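Local coordinates for putative uncharacterized protein (PDB 3R4V) that is a phage tubulin-like protein of uncharacterised function that carries guanosine-5'-diphosphate in a pocket of its parallel-stranded domain, at residues M15-T19 / N37-H42; C6-G12 / A27-D32; F83-S89 / S112-V118; V22-E26 / V41-N46. All coordinates share one frame; numbering follows the deposited sequence. Where two conformers were deposited one is given.

In the fold
All four contacts belong to the parallel-stranded part of a tubulin-like fold, and three of them reach guanosine-5'-diphosphate. Interactions 2 and 3 are buried strand pairings in one sheet, joined where strands 6-10 and 84-89 lie side by side; both rely on regular backbone hydrogen bonds flanked by apolar and aromatic side chains. Interaction 1, partly buried, sets helix 11-18 against the 37-42 loop through side-chain hydrogen bonds, one water and a histidine. Interaction 4 lies at the surface and shares Val41 and His42 with interaction 1, but is made mostly of van der Waals contacts; its Asn46 begins the edge strand, next to strand 28-32 of interaction 2.

Interaction 1 of 4, residues M15-T19 / N37-H42; sequences MNVAT and NVVDVH. With GDP (guanosine-5'-diphosphate), chain B.
His42 donates from NE2 to the carbonyl O of Met15, a bond of 3.0 Å that lies in the imidazole plane but is bent at the hydrogen (142°). The same oxygen accepts the backbone N-H of Thr19, which arrives from the opposite face of the carbonyl plane. His42 ND1, the other ring nitrogen, accepts an almost straight bond from Val39 N at 3.0 Å, so both nitrogens of this buried ring are used and its rotation is fixed. Over one face sits Met15 CE, 3.7 Å from the centroid of the His42 ring; bends at chi2 and chi3 fold the methyl back there, where it also meets Val38 CG2. Helix 11-18 follows the first strand of the tubulin-like nucleotide-binding domain, and its Asn16 belongs to the guanosine-5'-diphosphate pocket. Asn16 ND2 gives a nearly linear bond to O6 of the guanine, 2.8 Å long. Asn16 OD1 accepts a hydrogen bond from Asn37 ND2 at 2.9 Å, the two amide planes standing 40° apart, and a second from a water that also donates to Asn37 O. Thr19 OG1 turns back along the helix to Asn16 O, 2.7 Å away, leaving CG2 beside Val39 CG2 and the imidazole.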
# COMPACT_ATOMS: atom_id res chain seq x y z
N MET A 15 10.30 -3.87 -2.60
CA MET A 15 11.76 -3.93 -2.55
C MET A 15 12.36 -2.69 -3.21
O MET A 15 13.32 -2.10 -2.70
CB MET A 15 12.28 -5.19 -3.25
CG MET A 15 11.86 -6.50 -2.61
SD MET A 15 12.71 -6.86 -1.06
CE MET A 15 14.40 -6.93 -1.61
N ASN A 16 11.78 -2.30 -4.34
CA ASN A 16 12.28 -1.17 -5.09
C ASN A 16 12.10 0.14 -4.31
O ASN A 16 13.00 0.96 -4.26
CB ASN A 16 11.61 -1.08 -6.47
CG ASN A 16 11.96 -2.25 -7.39
OD1 ASN A 16 12.87 -3.04 -7.12
ND2 ASN A 16 11.24 -2.34 -8.50
N VAL A 17 10.94 0.31 -3.68
CA VAL A 17 10.72 1.50 -2.86
C VAL A 17 11.66 1.52 -1.66
O VAL A 17 12.19 2.57 -1.29
CB VAL A 17 9.26 1.64 -2.40
CG1 VAL A 17 9.11 2.80 -1.44
CG2 VAL A 17 8.36 1.84 -3.61
N ALA A 18 11.87 0.35 -1.05
CA ALA A 18 12.79 0.24 0.09
C ALA A 18 14.20 0.79 -0.20
O ALA A 18 14.84 1.38 0.69
CB ALA A 18 12.87 -1.21 0.57
N THR A 19 14.70 0.60 -1.42
CA THR A 19 16.06 1.05 -1.74
C THR A 19 16.22 2.55 -1.48
O THR A 19 17.32 3.04 -1.26
CB THR A 19 16.46 0.73 -3.20
OG1 THR A 19 15.68 1.53 -4.10
CG2 THR A 19 16.26 -0.75 -3.52
N ASN A 37 14.66 -8.89 -6.91
CA ASN A 37 14.71 -7.45 -6.64
C ASN A 37 15.68 -7.05 -5.54
O ASN A 37 15.75 -5.87 -5.19
CB ASN A 37 13.31 -6.94 -6.30
CG ASN A 37 12.41 -6.90 -7.50
OD1 ASN A 37 11.94 -7.93 -7.96
ND2 ASN A 37 12.13 -5.69 -7.99
N VAL A 38 16.41 -8.01 -5.00
CA VAL A 38 17.40 -7.71 -3.97
C VAL A 38 18.62 -7.07 -4.60
O VAL A 38 19.20 -7.63 -5.53
CB VAL A 38 17.82 -8.99 -3.21
CG1 VAL A 38 18.91 -8.67 -2.20
CG2 VAL A 38 16.62 -9.64 -2.54
N VAL A 39 19.01 -5.89 -4.10
CA VAL A 39 20.25 -5.25 -4.55
C VAL A 39 21.18 -4.97 -3.37
O VAL A 39 20.80 -5.14 -2.21
CB VAL A 39 19.99 -3.96 -5.35
CG1 VAL A 39 19.23 -4.28 -6.63
CG2 VAL A 39 19.22 -2.93 -4.51
N ASP A 40 22.40 -4.53 -3.66
CA ASP A 40 23.42 -4.33 -2.64
C ASP A 40 22.98 -3.44 -1.47
O ASP A 40 23.29 -3.74 -0.32
CB ASP A 40 24.71 -3.78 -3.26
CG ASP A 40 25.64 -4.88 -3.74
OD1 ASP A 40 25.16 -5.94 -4.18
OD2 ASP A 40 26.87 -4.68 -3.67
N VAL A 41 22.27 -2.35 -1.76
CA VAL A 41 21.87 -1.40 -0.72
C VAL A 41 20.97 -2.02 0.35
O VAL A 41 20.86 -1.49 1.46
CB VAL A 41 21.18 -0.14 -1.29
CG1 VAL A 41 22.15 0.69 -2.11
CG2 VAL A 41 19.94 -0.51 -2.09
N HIS A 42 20.34 -3.14 0.01
CA HIS A 42 19.44 -3.82 0.93
C HIS A 42 20.16 -4.42 2.14
O HIS A 42 19.53 -4.75 3.14
CB HIS A 42 18.65 -4.89 0.20
CG HIS A 42 17.49 -4.36 -0.58
ND1 HIS A 42 17.33 -4.60 -1.93
CD2 HIS A 42 16.42 -3.63 -0.20
CE1 HIS A 42 16.21 -4.03 -2.35
NE2 HIS A 42 15.65 -3.43 -1.32
PB GDP B . 5.45 -8.93 -7.12
O1B GDP B . 6.93 -9.11 -6.85
O2B GDP B . 4.80 -8.39 -5.88
O3B GDP B . 4.83 -10.25 -7.55
O3A GDP B . 5.25 -7.92 -8.35
PA GDP B . 5.98 -6.50 -8.55
O1A GDP B . 7.47 -6.62 -8.82
O2A GDP B . 5.69 -5.59 -7.39
O5' GDP B . 5.25 -6.02 -9.87
C5' GDP B . 3.82 -5.92 -9.95
C4' GDP B . 3.42 -4.87 -10.98
O4' GDP B . 3.72 -3.56 -10.46
C3' GDP B . 4.19 -4.97 -12.28
O3' GDP B . 3.49 -5.77 -13.22
C2' GDP B . 4.26 -3.53 -12.75
O2' GDP B . 3.05 -3.17 -13.42
C1' GDP B . 4.29 -2.72 -11.48
N9 GDP B . 5.66 -2.44 -11.00
C8 GDP B . 6.74 -3.27 -11.02
N7 GDP B . 7.81 -2.68 -10.44
C5 GDP B . 7.43 -1.46 -10.01
C6 GDP B . 8.06 -0.32 -9.31
O6 GDP B . 9.26 -0.36 -8.97
N1 GDP B . 7.30 0.76 -9.06
C2 GDP B . 6.00 0.83 -9.42
N2 GDP B . 5.27 1.95 -9.14
N3 GDP B . 5.36 -0.17 -10.07
C4 GDP B . 6.01 -1.32 -10.37
O HOH W 1 15.23 -3.33 -5.87

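Interaction 2 of 4, residues C6-G12 / A27-D32; sequences CLIFAGG and AVHCFD. With GDP (guanosine-5'-diphosphate), chain B.
Leu7 to Ala10 pair in parallel with Val28 to Phe31, the two strand axes 4.7 Å apart and inclined by 19°. They are the first and second strands of a beta-alpha-beta unit connected through helix 11-18, part of the tubulin-like nucleotide-binding fold. Five backbone hydrogen bonds run from Leu7 N to Ala27 O at one end to Gly11 N to Phe31 O at the other; the shortest is His29 N to Leu7 O, 2.7 Å. Side chains alternate between the two faces. On the face of Leu7 and Phe9, Phe9 CE2 meets Val28 CG1 obliquely at 3.7 Å, while Cys30 SG lies obliquely to the Phe9 ring in a long sulfur-aromatic contact. Helix 11-18 covers this side, with Val17 on Phe9 and Ala18 on Cys30. The other face carries Ile8 and Phe31: Ile8 CG2, anti to the backbone N, reaches the edge of the Phe31 ring 3.9 Å from CE1, and Ile102 of helix 95-108 packs on both residues. In the modelled conformer Cys6 SG approaches His29 CD2 at 3.4 Å, obliquely to the imidazole. Beyond the strands the chain turns at Gly11, whose phi is positive (78°), and Asp32 OD2 comes to 3.5 Å from Gly11 CA. Next to it, Gly12 N donates an almost straight hydrogen bond of 2.8 Å to O1B of guanosine-5'-diphosphate.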
# COMPACT_ATOMS: atom_id res chain seq x y z
N CYS A 6 7.77 0.77 12.46
CA CYS A 6 8.34 -0.31 11.69
C CYS A 6 7.81 -0.22 10.26
O CYS A 6 6.60 -0.12 10.04
CB CYS A 6 7.97 -1.63 12.35
SG CYS A 6 8.43 -3.07 11.40
N LEU A 7 8.72 -0.24 9.29
CA LEU A 7 8.33 -0.14 7.88
C LEU A 7 8.45 -1.50 7.21
O LEU A 7 9.51 -2.15 7.25
CB LEU A 7 9.20 0.88 7.15
CG LEU A 7 9.11 2.31 7.68
CD1 LEU A 7 10.15 2.53 8.77
CD2 LEU A 7 9.32 3.29 6.55
N ILE A 8 7.38 -1.92 6.56
CA ILE A 8 7.31 -3.24 5.95
C ILE A 8 7.08 -3.12 4.44
O ILE A 8 6.16 -2.42 4.01
CB ILE A 8 6.17 -4.03 6.58
CG1 ILE A 8 6.42 -4.21 8.07
CG2 ILE A 8 6.00 -5.37 5.87
CD1 ILE A 8 5.18 -4.51 8.87
N PHE A 9 7.91 -3.80 3.66
CA PHE A 9 7.83 -3.76 2.19
C PHE A 9 7.72 -5.17 1.66
O PHE A 9 8.40 -6.08 2.13
CB PHE A 9 9.10 -3.12 1.60
CG PHE A 9 9.28 -1.70 2.00
CD1 PHE A 9 8.74 -0.68 1.22
CD2 PHE A 9 9.92 -1.38 3.18
CE1 PHE A 9 8.87 0.64 1.61
CE2 PHE A 9 10.06 -0.06 3.56
CZ PHE A 9 9.53 0.95 2.78
N ALA A 10 6.88 -5.35 0.65
CA ALA A 10 6.61 -6.68 0.12
C ALA A 10 6.59 -6.70 -1.39
O ALA A 10 6.09 -5.78 -2.03
CB ALA A 10 5.31 -7.21 0.66
N GLY A 11 7.15 -7.77 -1.97
CA GLY A 11 7.14 -7.95 -3.40
C GLY A 11 8.19 -7.07 -4.06
O GLY A 11 8.85 -6.28 -3.39
N GLY A 12 8.33 -7.19 -5.38
CA GLY A 12 9.29 -6.38 -6.11
C GLY A 12 9.14 -4.88 -5.93
O GLY A 12 10.13 -4.18 -5.68
N ALA A 27 14.80 -0.27 11.06
CA ALA A 27 13.35 -0.06 11.10
C ALA A 27 12.65 -0.62 9.87
O ALA A 27 11.43 -0.80 9.87
CB ALA A 27 13.03 1.43 11.25
N VAL A 28 13.43 -0.89 8.83
CA VAL A 28 12.91 -1.37 7.55
C VAL A 28 12.96 -2.91 7.44
O VAL A 28 14.00 -3.53 7.68
CB VAL A 28 13.67 -0.72 6.37
CG1 VAL A 28 13.20 -1.26 5.06
CG2 VAL A 28 13.50 0.81 6.41
N HIS A 29 11.83 -3.51 7.09
CA HIS A 29 11.71 -4.96 6.95
C HIS A 29 11.13 -5.30 5.59
O HIS A 29 10.01 -4.89 5.27
CB HIS A 29 10.81 -5.51 8.05
CG HIS A 29 11.32 -5.27 9.43
ND1 HIS A 29 11.88 -6.26 10.20
CD2 HIS A 29 11.37 -4.14 10.18
CE1 HIS A 29 12.26 -5.75 11.37
NE2 HIS A 29 11.96 -4.47 11.38
N CYS A 30 11.89 -6.05 4.80
CA CYS A 30 11.46 -6.40 3.44
C CYS A 30 11.17 -7.88 3.31
O CYS A 30 11.86 -8.71 3.89
CB CYS A 30 12.55 -6.03 2.43
SG CYS A 30 12.97 -4.29 2.40
N PHE A 31 10.15 -8.21 2.52
CA PHE A 31 9.76 -9.60 2.29
C PHE A 31 9.47 -9.84 0.81
O PHE A 31 8.88 -9.00 0.13
CB PHE A 31 8.51 -9.94 3.12
CG PHE A 31 8.68 -9.70 4.58
CD1 PHE A 31 8.35 -8.48 5.14
CD2 PHE A 31 9.23 -10.68 5.40
CE1 PHE A 31 8.54 -8.24 6.49
CE2 PHE A 31 9.42 -10.45 6.75
CZ PHE A 31 9.07 -9.23 7.30
N ASP A 32 9.90 -11.00 0.31
CA ASP A 32 9.61 -11.40 -1.06
C ASP A 32 9.70 -12.92 -1.15
O ASP A 32 10.08 -13.59 -0.19
CB ASP A 32 10.59 -10.75 -2.05
CG ASP A 32 9.96 -10.48 -3.42
OD1 ASP A 32 10.55 -9.71 -4.20
OD2 ASP A 32 8.86 -11.02 -3.71
PB GDP B . 5.45 -8.93 -7.12
O1B GDP B . 6.93 -9.11 -6.85
O2B GDP B . 4.80 -8.39 -5.88
O3B GDP B . 4.83 -10.25 -7.55
O3A GDP B . 5.25 -7.92 -8.35
PA GDP B . 5.98 -6.50 -8.55
O1A GDP B . 7.47 -6.62 -8.82
O2A GDP B . 5.69 -5.59 -7.39
O5' GDP B . 5.25 -6.02 -9.87
C5' GDP B . 3.82 -5.92 -9.95
C4' GDP B . 3.42 -4.87 -10.98
O4' GDP B . 3.72 -3.56 -10.46
C3' GDP B . 4.19 -4.97 -12.28
O3' GDP B . 3.49 -5.77 -13.22
C2' GDP B . 4.26 -3.53 -12.75
O2' GDP B . 3.05 -3.17 -13.42
C1' GDP B . 4.29 -2.72 -11.48
N9 GDP B . 5.66 -2.44 -11.00
C8 GDP B . 6.74 -3.27 -11.02
N7 GDP B . 7.81 -2.68 -10.44
C5 GDP B . 7.43 -1.46 -10.01
C6 GDP B . 8.06 -0.32 -9.31
O6 GDP B . 9.26 -0.36 -8.97
N1 GDP B . 7.30 0.76 -9.06
C2 GDP B . 6.00 0.83 -9.42
N2 GDP B . 5.27 1.95 -9.14
N3 GDP B . 5.36 -0.17 -10.07
C4 GDP B . 6.01 -1.32 -10.37

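Interaction 3 of 4, residues F83-S89 / S112-V118; sequences FYIVCYS and SFVSFVV. With GDP (guanosine-5'-diphosphate), chain B.
Central strands of the tubulin-like nucleotide-binding sheet meet here, 84-89 and 113-118, parallel neighbours of the beta-alpha-beta unit that crosses over through helix 95-108. Six backbone hydrogen bonds tie them, from Tyr84 N to Ser112 O through to Val118 N to Tyr88 O; the shortest, Phe116 N to Val86 O, measures 2.7 Å. At the far end from the nucleotide the Phe83 ring, its CG anti to the backbone N (chi1 -165°), lies across the second strand: Phe113 CA stands over one face, 4.2 Å from the centroid, and CZ reaches Val114 CG1. Farther along, Ile85 CG2 meets the edge of the Phe116 ring, 3.7 Å from CD2. On the opposite face of the sheet Tyr88 lies alongside Val117, pointing the same way, with Val117 CG1 over its ring, 3.9 Å from the centroid. The phenol OH is linked by a water, near the ring plane, to Ser115 OG; the water is 2.8 Å from Tyr88 OH. Both strands reach guanosine-5'-diphosphate: Ser89 OG donates to the ribose O4' at 3.1 Å, and Val118 CG1 comes to 3.7 Å from N2 of the guanine. A regularly bonded, largely apolar pair therefore presents a hydroxyl to the sugar and the Val118 methyls to the base, while the bridging water gives the two buried hydroxyls of Tyr88 and Ser115 a common polar partner.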
# COMPACT_ATOMS: atom_id res chain seq x y z
N PHE A 83 3.75 2.20 15.56
CA PHE A 83 3.10 2.47 14.29
C PHE A 83 3.78 1.64 13.22
O PHE A 83 4.96 1.32 13.33
CB PHE A 83 3.21 3.97 13.96
CG PHE A 83 2.29 4.43 12.87
CD1 PHE A 83 0.99 4.84 13.15
CD2 PHE A 83 2.72 4.49 11.56
CE1 PHE A 83 0.14 5.28 12.14
CE2 PHE A 83 1.88 4.92 10.54
CZ PHE A 83 0.59 5.33 10.83
N TYR A 84 3.03 1.25 12.18
CA TYR A 84 3.64 0.52 11.07
C TYR A 84 3.30 1.16 9.74
O TYR A 84 2.25 1.77 9.58
CB TYR A 84 3.19 -0.95 11.03
CG TYR A 84 3.37 -1.73 12.32
CD1 TYR A 84 4.40 -2.66 12.47
CD2 TYR A 84 2.50 -1.54 13.39
CE1 TYR A 84 4.55 -3.39 13.66
CE2 TYR A 84 2.64 -2.26 14.57
CZ TYR A 84 3.67 -3.17 14.70
OH TYR A 84 3.80 -3.88 15.87
N ILE A 85 4.17 1.00 8.77
CA ILE A 85 3.87 1.41 7.41
C ILE A 85 4.08 0.18 6.53
O ILE A 85 5.12 -0.48 6.62
CB ILE A 85 4.80 2.53 6.96
CG1 ILE A 85 4.63 3.74 7.89
CG2 ILE A 85 4.56 2.90 5.49
CD1 ILE A 85 5.66 4.84 7.71
N VAL A 86 3.10 -0.14 5.69
CA VAL A 86 3.21 -1.30 4.80
C VAL A 86 3.17 -0.85 3.33
O VAL A 86 2.40 0.03 2.99
CB VAL A 86 2.04 -2.25 5.00
CG1 VAL A 86 2.33 -3.58 4.29
CG2 VAL A 86 1.80 -2.48 6.48
N CYS A 87 3.99 -1.45 2.48
CA CYS A 87 4.11 -0.96 1.11
C CYS A 87 4.31 -2.09 0.10
O CYS A 87 5.20 -2.92 0.24
CB CYS A 87 5.28 0.04 1.02
SG CYS A 87 5.66 0.60 -0.67
N TYR A 88 3.47 -2.10 -0.93
CA TYR A 88 3.56 -3.14 -1.95
C TYR A 88 2.70 -2.78 -3.15
O TYR A 88 1.88 -1.87 -3.08
CB TYR A 88 3.09 -4.48 -1.35
CG TYR A 88 1.71 -4.42 -0.72
CD1 TYR A 88 0.59 -4.77 -1.45
CD2 TYR A 88 1.53 -4.03 0.61
CE1 TYR A 88 -0.70 -4.73 -0.88
CE2 TYR A 88 0.25 -3.99 1.19
CZ TYR A 88 -0.84 -4.34 0.43
OH TYR A 88 -2.11 -4.30 0.99
N SER A 89 2.89 -3.50 -4.26
CA SER A 89 2.04 -3.37 -5.42
C SER A 89 0.77 -4.22 -5.30
O SER A 89 0.84 -5.37 -4.85
CB SER A 89 2.80 -3.76 -6.70
OG SER A 89 1.98 -3.57 -7.86
N SER A 112 -1.72 0.32 14.96
CA SER A 112 -1.98 1.51 14.16
C SER A 112 -1.04 1.49 12.97
O SER A 112 0.18 1.39 13.14
CB SER A 112 -1.71 2.77 14.98
OG SER A 112 -2.54 2.85 16.12
N PHE A 113 -1.58 1.57 11.77
CA PHE A 113 -0.73 1.50 10.59
C PHE A 113 -1.43 2.08 9.37
O PHE A 113 -2.66 2.21 9.34
CB PHE A 113 -0.29 0.04 10.33
CG PHE A 113 -1.44 -0.91 10.13
CD1 PHE A 113 -1.97 -1.13 8.86
CD2 PHE A 113 -2.00 -1.59 11.21
CE1 PHE A 113 -3.04 -2.02 8.68
CE2 PHE A 113 -3.06 -2.47 11.04
CZ PHE A 113 -3.59 -2.68 9.77
N VAL A 114 -0.64 2.47 8.38
CA VAL A 114 -1.16 2.82 7.06
C VAL A 114 -0.37 2.08 5.99
O VAL A 114 0.73 1.60 6.26
CB VAL A 114 -1.12 4.33 6.76
CG1 VAL A 114 -1.96 5.10 7.79
CG2 VAL A 114 0.32 4.86 6.73
N SER A 115 -0.94 1.96 4.79
CA SER A 115 -0.25 1.27 3.70
C SER A 115 -0.08 2.18 2.51
O SER A 115 -0.87 3.10 2.31
CB SER A 115 -1.07 0.05 3.26
OG SER A 115 -1.26 -0.84 4.35
N PHE A 116 0.96 1.93 1.72
CA PHE A 116 1.15 2.61 0.46
C PHE A 116 1.09 1.54 -0.63
O PHE A 116 1.94 0.65 -0.67
CB PHE A 116 2.52 3.32 0.45
CG PHE A 116 2.54 4.57 1.29
CD1 PHE A 116 2.27 5.80 0.72
CD2 PHE A 116 2.75 4.49 2.65
CE1 PHE A 116 2.25 6.94 1.51
CE2 PHE A 116 2.73 5.64 3.45
CZ PHE A 116 2.48 6.85 2.87
N VAL A 117 0.07 1.62 -1.49
CA VAL A 117 -0.16 0.53 -2.44
C VAL A 117 -0.19 1.09 -3.86
O VAL A 117 -0.66 2.21 -4.08
CB VAL A 117 -1.45 -0.26 -2.13
CG1 VAL A 117 -1.33 -0.97 -0.77
CG2 VAL A 117 -2.68 0.65 -2.19
N VAL A 118 0.34 0.32 -4.80
CA VAL A 118 0.45 0.79 -6.18
C VAL A 118 -0.59 0.11 -7.07
O VAL A 118 -0.73 -1.12 -7.06
CB VAL A 118 1.87 0.52 -6.74
CG1 VAL A 118 1.92 0.74 -8.25
CG2 VAL A 118 2.88 1.40 -6.05
PB GDP B . 5.45 -8.93 -7.12
O1B GDP B . 6.93 -9.11 -6.85
O2B GDP B . 4.80 -8.39 -5.88
O3B GDP B . 4.83 -10.25 -7.55
O3A GDP B . 5.25 -7.92 -8.35
PA GDP B . 5.98 -6.50 -8.55
O1A GDP B . 7.47 -6.62 -8.82
O2A GDP B . 5.69 -5.59 -7.39
O5' GDP B . 5.25 -6.02 -9.87
C5' GDP B . 3.82 -5.92 -9.95
C4' GDP B . 3.42 -4.87 -10.98
O4' GDP B . 3.72 -3.56 -10.46
C3' GDP B . 4.19 -4.97 -12.28
O3' GDP B . 3.49 -5.77 -13.22
C2' GDP B . 4.26 -3.53 -12.75
O2' GDP B . 3.05 -3.17 -13.42
C1' GDP B . 4.29 -2.72 -11.48
N9 GDP B . 5.66 -2.44 -11.00
C8 GDP B . 6.74 -3.27 -11.02
N7 GDP B . 7.81 -2.68 -10.44
C5 GDP B . 7.43 -1.46 -10.01
C6 GDP B . 8.06 -0.32 -9.31
O6 GDP B . 9.26 -0.36 -8.97
N1 GDP B . 7.30 0.76 -9.06
C2 GDP B . 6.00 0.83 -9.42
N2 GDP B . 5.27 1.95 -9.14
N3 GDP B . 5.36 -0.17 -10.07
C4 GDP B . 6.01 -1.32 -10.37
O HOH W 2 -2.10 -3.23 3.54

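Interaction 4 of 4, residues V22-E26 / V41-N46; sequences VDLGE and VHRSVN
Val22 and Gly25 pack against Val41, Ser44 and Val45, bringing together two connections of the tubulin-like nucleotide-binding fold: the link from helix 11-18 to strand 28-32 and the one from strand 28-32 to the edge strand 46-49. Both segments are largely 3-10 turns, and the meeting is a surface one. Apolar contacts centre on Val22. The Val22 CG1 branch, anti to the carbonyl carbon (chi1 -69°), enters between the two valines of the other segment, 4.1 Å from Val41 CB and 4.2 Å from Val45 CG1, and also touches the Val41 carbonyl oxygen at 3.4 Å. Val45 CG1 reaches Gly25 O at 3.5 Å and also touches Val22 CA; beyond it Val28 and Cys30 of strand 28-32 continue the packing. The CB of Ser44 rests against Val22 CB. Backbone contacts come next. Gly25, with a positive phi of 52°, passes close to segment 41-46, and the Gly25 CA-H points to Ser44 O with a CA to O distance of 3.3 Å. Each turn is closed by its own hydrogen bonds, Gly25 N to Val22 O in one, Ser44 N to Val41 O and Val45 N to His42 O in the other. The polar groups lie at the end where the strands begin. Asn46 ND2 is hydrogen-bonded to Val28 O, which ties the amide to the neighbouring strand. Across the contact, the backbone oxygen Glu26 O lies 3.1 Å from Asn46 ND2.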
# COMPACT_ATOMS: atom_id res chain seq x y z
N VAL A 22 16.81 3.16 2.68
CA VAL A 22 17.78 2.35 3.41
C VAL A 22 18.42 3.10 4.57
O VAL A 22 18.95 2.49 5.50
CB VAL A 22 18.88 1.78 2.48
CG1 VAL A 22 18.29 0.73 1.54
CG2 VAL A 22 19.58 2.89 1.71
N ASP A 23 18.36 4.43 4.54
CA ASP A 23 18.90 5.22 5.63
C ASP A 23 18.14 4.97 6.93
O ASP A 23 18.63 5.32 8.00
CB ASP A 23 18.90 6.70 5.27
CG ASP A 23 17.52 7.19 4.85
OD1 ASP A 23 17.12 6.93 3.70
OD2 ASP A 23 16.85 7.83 5.69
N LEU A 24 16.95 4.38 6.83
CA LEU A 24 16.15 4.06 8.01
C LEU A 24 16.56 2.73 8.65
O LEU A 24 16.11 2.39 9.74
CB LEU A 24 14.65 4.05 7.68
CG LEU A 24 14.10 5.39 7.19
CD1 LEU A 24 12.59 5.31 6.95
CD2 LEU A 24 14.45 6.50 8.19
N GLY A 25 17.40 1.98 7.95
CA GLY A 25 18.06 0.82 8.52
C GLY A 25 17.20 -0.23 9.20
O GLY A 25 16.30 -0.82 8.60
N GLU A 26 17.49 -0.47 10.48
CA GLU A 26 16.87 -1.56 11.22
C GLU A 26 15.35 -1.47 11.27
O GLU A 26 14.68 -2.48 11.48
CB GLU A 26 17.43 -1.62 12.65
CG GLU A 26 17.79 -3.03 13.11
CD GLU A 26 18.95 -3.62 12.34
OE1 GLU A 26 20.11 -3.38 12.73
OE2 GLU A 26 18.71 -4.34 11.34
N VAL A 41 22.27 -2.35 -1.76
CA VAL A 41 21.87 -1.40 -0.72
C VAL A 41 20.97 -2.02 0.35
O VAL A 41 20.86 -1.49 1.46
CB VAL A 41 21.18 -0.14 -1.29
CG1 VAL A 41 22.15 0.69 -2.11
CG2 VAL A 41 19.94 -0.51 -2.09
N HIS A 42 20.34 -3.14 0.01
CA HIS A 42 19.44 -3.82 0.93
C HIS A 42 20.16 -4.42 2.14
O HIS A 42 19.53 -4.75 3.14
CB HIS A 42 18.65 -4.89 0.20
CG HIS A 42 17.49 -4.36 -0.58
ND1 HIS A 42 17.33 -4.60 -1.93
CD2 HIS A 42 16.42 -3.63 -0.20
CE1 HIS A 42 16.21 -4.03 -2.35
NE2 HIS A 42 15.65 -3.43 -1.32
N ARG A 43 21.48 -4.56 2.04
CA ARG A 43 22.26 -5.06 3.16
C ARG A 43 22.03 -4.20 4.40
O ARG A 43 22.17 -4.67 5.53
CB ARG A 43 23.75 -5.08 2.80
CG ARG A 43 24.07 -5.96 1.60
CD ARG A 43 25.54 -5.87 1.23
NE ARG A 43 26.40 -6.29 2.32
CZ ARG A 43 26.98 -5.46 3.18
NH1 ARG A 43 26.78 -4.15 3.08
NH2 ARG A 43 27.75 -5.94 4.15
N SER A 44 21.65 -2.94 4.18
CA SER A 44 21.43 -1.98 5.26
C SER A 44 20.10 -2.17 6.00
O SER A 44 19.84 -1.50 7.01
CB SER A 44 21.52 -0.55 4.72
OG SER A 44 22.81 -0.27 4.20
N VAL A 45 19.26 -3.05 5.49
CA VAL A 45 17.95 -3.27 6.11
C VAL A 45 17.67 -4.77 6.26
O VAL A 45 18.48 -5.61 5.87
CB VAL A 45 16.82 -2.60 5.30
CG1 VAL A 45 17.08 -1.10 5.16
CG2 VAL A 45 16.67 -3.26 3.94
N ASN A 46 16.51 -5.10 6.83
CA ASN A 46 16.12 -6.49 6.96
C ASN A 46 15.51 -7.02 5.67
O ASN A 46 14.67 -6.37 5.06
CB ASN A 46 15.15 -6.66 8.13
CG ASN A 46 15.75 -6.24 9.46
OD1 ASN A 46 16.57 -6.95 10.03
ND2 ASN A 46 15.35 -5.07 9.95